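Local coordinates for protein phosphoglycerol transferase GacH (Streptococcus pyogenes MGAS5005, PDB 6DGM) that probably transfers glycerol phosphate, as sn-glycerol-1-phosphate, onto the rhamnose polysaccharide of the streptococcal cell wall through its metal-dependent sulfatase-like domain, at residues Met138-Ala143 with Ile204-His209. Residues are numbered along the deposited sequence; the frame is centred on the assembly and turned at random.
Sequences MHPASA and ITMQNH. With 1GP (sn-glycerol-1-phosphate), chain D.
Ile204 N donates to Met138 O at 2.9 Å, a backbone bond between the C-terminal ends of the neighbouring parallel strands 135-139 and 200-204, after which both chains leave the sheet.

At the next position Pro140 has no N-H to offer Ile204 O, and the His139 side chain donates instead. With CG anti to the backbone N (chi1 177°), its end comes close and ND1 donates to Ile204 O at 2.8 Å. The bond is almost straight and lies in the ring plane, but meets the carbonyl from above its plane. It fixes the ring's rotation and holds NE2 in a hydrogen bond, 2.7 Å from O2 of the sn-glycerol-1-phosphate. Imidazole suits this place because its two nitrogens can join backbone and ligand. The branched Ile204 supports the ring with CG2, 3.5 Å from His139 ND1.

Pro140 centres an inverse gamma turn, closed by Ala141 N bonding to His139 O, and its rigid ring fits the sharp corner. Its CG packs 3.9 Å from Met206 CB. The flexible Met206 chain bends at chi2 and chi3, passing CG obliquely by His139 CE1 at 3.5 Å and placing SD near ligand C3. The small Ala141 leaves its methyl near Met206 CE and ligand O2.

A type I turn from Met206 to His209 brings the second histidine round, and its NE2 donates to phosphate oxygen O4P at 2.9 Å. Thr205 OG1, hydrogen-bonded to the backbone N of Glu47, ties this loop to a residue that binds the manganese ion. Loops at the C-terminal ends of parallel strands thus help form the glycerol-phosphate pocket, with Thr89, Asn145 and Arg148 among others, at the active-site position characteristic of the alkaline phosphatase-like fold shared with lipoteichoic acid synthases.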
ATOM      1  N   MET A 138       9.931  -8.737   1.755  1.00 13.18           N
ATOM      2  CA  MET A 138       9.955  -9.839   0.800  1.00 14.56           C
ATOM      3  C   MET A 138       9.648  -9.333  -0.596  1.00 13.90           C
ATOM      4  O   MET A 138       8.635  -8.658  -0.791  1.00 13.92           O
ATOM      5  CB  MET A 138       8.886 -10.876   1.171  1.00 15.78           C
ATOM      6  CG  MET A 138       9.044 -11.410   2.562  1.00 19.04           C
ATOM      7  SD  MET A 138       7.699 -12.536   3.059  1.00 22.06           S
ATOM      8  CE  MET A 138       7.703 -13.647   1.757  1.00 21.31           C
ATOM      9  N   HIS A 139      10.489  -9.702  -1.569  1.00 13.55           N
ATOM     10  CA  HIS A 139      10.247  -9.346  -2.967  1.00 12.86           C
ATOM     11  C   HIS A 139      11.006 -10.285  -3.896  1.00 13.15           C
ATOM     12  O   HIS A 139      12.238 -10.357  -3.816  1.00 13.43           O
ATOM     13  CB  HIS A 139      10.713  -7.918  -3.233  1.00 13.36           C
ATOM     14  CG  HIS A 139      10.576  -7.495  -4.667  1.00 13.65           C
ATOM     15  ND1 HIS A 139       9.374  -7.538  -5.341  1.00 13.59           N
ATOM     16  CD2 HIS A 139      11.477  -6.977  -5.538  1.00 13.99           C
ATOM     17  CE1 HIS A 139       9.542  -7.069  -6.568  1.00 13.67           C
ATOM     18  NE2 HIS A 139      10.814  -6.740  -6.715  1.00 13.66           N
ATOM     19  N   PRO A 140      10.324 -11.034  -4.792  1.00 14.96           N
ATOM     20  CA  PRO A 140      11.056 -12.009  -5.622  1.00 16.53           C
ATOM     21  C   PRO A 140      11.713 -11.389  -6.857  1.00 16.23           C
ATOM     22  O   PRO A 140      11.393 -11.705  -8.000  1.00 16.27           O
ATOM     23  CB  PRO A 140       9.984 -13.057  -5.947  1.00 18.34           C
ATOM     24  CG  PRO A 140       8.690 -12.459  -5.670  1.00 18.15           C
ATOM     25  CD  PRO A 140       8.862 -11.255  -4.811  1.00 16.17           C
ATOM     26  N   ALA A 141      12.671 -10.507  -6.608  1.00 15.26           N
ATOM     27  CA  ALA A 141      13.583 -10.010  -7.634  1.00 15.57           C
ATOM     28  C   ALA A 141      14.852  -9.596  -6.895  1.00 15.72           C
ATOM     29  O   ALA A 141      15.116 -10.084  -5.790  1.00 16.93           O
ATOM     30  CB  ALA A 141      12.933  -8.888  -8.458  1.00 15.78           C
ATOM     31  N   SER A 142      15.626  -8.691  -7.486  1.00 14.85           N
ATOM     32  CA  SER A 142      16.796  -8.178  -6.788  1.00 14.98           C
ATOM     33  C   SER A 142      16.393  -7.248  -5.647  1.00 15.15           C
ATOM     34  O   SER A 142      15.585  -6.330  -5.824  1.00 15.29           O
ATOM     35  CB  SER A 142      17.708  -7.408  -7.740  1.00 15.02           C
ATOM     36  OG  SER A 142      18.721  -6.755  -6.991  1.00 15.53           O
ATOM     37  N   ALA A 143      16.994  -7.468  -4.485  1.00 15.07           N
ATOM     38  CA  ALA A 143      16.810  -6.553  -3.362  1.00 14.34           C
ATOM     39  C   ALA A 143      17.262  -5.128  -3.684  1.00 14.80           C
ATOM     40  O   ALA A 143      16.810  -4.183  -3.031  1.00 14.32           O
ATOM     41  CB  ALA A 143      17.595  -7.049  -2.142  1.00 15.27           C
ATOM     42  N   ILE A 204       6.167  -7.368  -1.627  1.00 13.78           N
ATOM     43  CA  ILE A 204       5.982  -6.850  -2.975  1.00 13.27           C
ATOM     44  C   ILE A 204       6.030  -8.040  -3.930  1.00 13.49           C
ATOM     45  O   ILE A 204       7.096  -8.638  -4.130  1.00 13.56           O
ATOM     46  CB  ILE A 204       7.063  -5.829  -3.343  1.00 13.13           C
ATOM     47  CG1 ILE A 204       7.139  -4.672  -2.335  1.00 14.66           C
ATOM     48  CG2 ILE A 204       6.809  -5.251  -4.740  1.00 13.03           C
ATOM     49  CD1 ILE A 204       8.186  -4.897  -1.235  1.00 16.55           C
ATOM     50  N   THR A 205       4.895  -8.371  -4.526  1.00 13.52           N
ATOM     51  CA  THR A 205       4.857  -9.554  -5.377  1.00 14.28           C
ATOM     52  C   THR A 205       5.494  -9.264  -6.731  1.00 13.87           C
ATOM     53  O   THR A 205       5.856  -8.124  -7.054  1.00 13.59           O
ATOM     54  CB  THR A 205       3.440 -10.092  -5.566  1.00 14.41           C
ATOM     55  OG1 THR A 205       2.683  -9.188  -6.382  1.00 14.12           O
ATOM     56  CG2 THR A 205       2.749 -10.308  -4.226  1.00 15.12           C
ATOM     57  N   MET A 206       5.615 -10.325  -7.541  1.00 14.03           N
ATOM     58  CA  MET A 206       6.108 -10.195  -8.903  1.00 15.34           C
ATOM     59  C   MET A 206       5.297 -10.943  -9.951  1.00 14.95           C
ATOM     60  O   MET A 206       5.465 -10.647 -11.138  1.00 15.46           O
ATOM     61  CB  MET A 206       7.563 -10.679  -8.993  1.00 20.54           C
ATOM     62  CG  MET A 206       8.602  -9.622  -8.751  1.00 28.57           C
ATOM     63  SD  MET A 206       8.525  -8.293  -9.984  1.00 22.76           S
ATOM     64  CE  MET A 206       9.714  -8.814 -11.206  1.00 26.89           C
ATOM     65  N   GLN A 207       4.441 -11.891  -9.562  1.00 13.77           N
ATOM     66  CA  GLN A 207       3.823 -12.780 -10.543  1.00 13.73           C
ATOM     67  C   GLN A 207       3.203 -12.022 -11.718  1.00 14.40           C
ATOM     68  O   GLN A 207       3.398 -12.405 -12.881  1.00 15.18           O
ATOM     69  CB  GLN A 207       2.765 -13.647  -9.882  1.00 13.69           C
ATOM     70  CG  GLN A 207       2.114 -14.627 -10.838  1.00 14.96           C
ATOM     71  CD  GLN A 207       0.942 -15.305 -10.203  1.00 14.62           C
ATOM     72  OE1 GLN A 207       1.113 -16.141  -9.325  1.00 14.25           O
ATOM     73  NE2 GLN A 207      -0.268 -14.908 -10.600  1.00 13.87           N
ATOM     74  N   ASN A 208       2.413 -10.979 -11.438  1.00 13.95           N
ATOM     75  CA  ASN A 208       1.600 -10.327 -12.460  1.00 13.49           C
ATOM     76  C   ASN A 208       2.278  -9.107 -13.068  1.00 13.96           C
ATOM     77  O   ASN A 208       1.623  -8.301 -13.740  1.00 15.14           O
ATOM     78  CB  ASN A 208       0.219 -10.028 -11.893  1.00 13.00           C
ATOM     79  CG  ASN A 208      -0.486 -11.306 -11.503  1.00 14.18           C
ATOM     80  OD1 ASN A 208      -0.220 -12.340 -12.105  1.00 14.15           O
ATOM     81  ND2 ASN A 208      -1.309 -11.275 -10.460  1.00 15.02           N
ATOM     82  N   HIS A 209       3.595  -9.008 -12.919  1.00 14.68           N
ATOM     83  CA  HIS A 209       4.376  -8.005 -13.611  1.00 15.39           C
ATOM     84  C   HIS A 209       4.478  -8.327 -15.093  1.00 14.98           C
ATOM     85  O   HIS A 209       4.613  -9.485 -15.485  1.00 14.92           O
ATOM     86  CB  HIS A 209       5.788  -7.976 -13.015  1.00 16.67           C
ATOM     87  CG  HIS A 209       6.556  -6.731 -13.332  1.00 18.67           C
ATOM     88  ND1 HIS A 209       7.112  -6.490 -14.567  1.00 19.99           N
ATOM     89  CD2 HIS A 209       6.874  -5.662 -12.560  1.00 18.57           C
ATOM     90  CE1 HIS A 209       7.731  -5.322 -14.552  1.00 19.92           C
ATOM     91  NE2 HIS A 209       7.596  -4.797 -13.349  1.00 18.88           N
TER
HETATM   92  C3  1GP D 902      10.604  -4.971  -9.551  1.00 23.31           C
HETATM   93  O3  1GP D 902       9.015  -3.904  -8.038  1.00 19.67           O
HETATM   94  C2  1GP D 902       9.745  -3.755  -9.273  1.00 23.68           C
HETATM   95  O2  1GP D 902      11.695  -5.096  -8.641  1.00 23.95           O
HETATM   96  C1  1GP D 902       8.777  -3.503 -10.419  1.00 28.60           C
HETATM   97  O1P 1GP D 902       8.194  -2.201 -10.304  1.00 29.62           O
HETATM   98  O2P 1GP D 902       5.907  -2.239 -11.661  1.00 28.89           O
HETATM   99  O3P 1GP D 902       7.400  -0.098 -11.328  1.00 27.93           O
HETATM  100  O4P 1GP D 902       8.163  -2.001 -12.835  1.00 32.71           O
HETATM  101  P   1GP D 902       7.346  -1.625 -11.561  1.00 28.91           P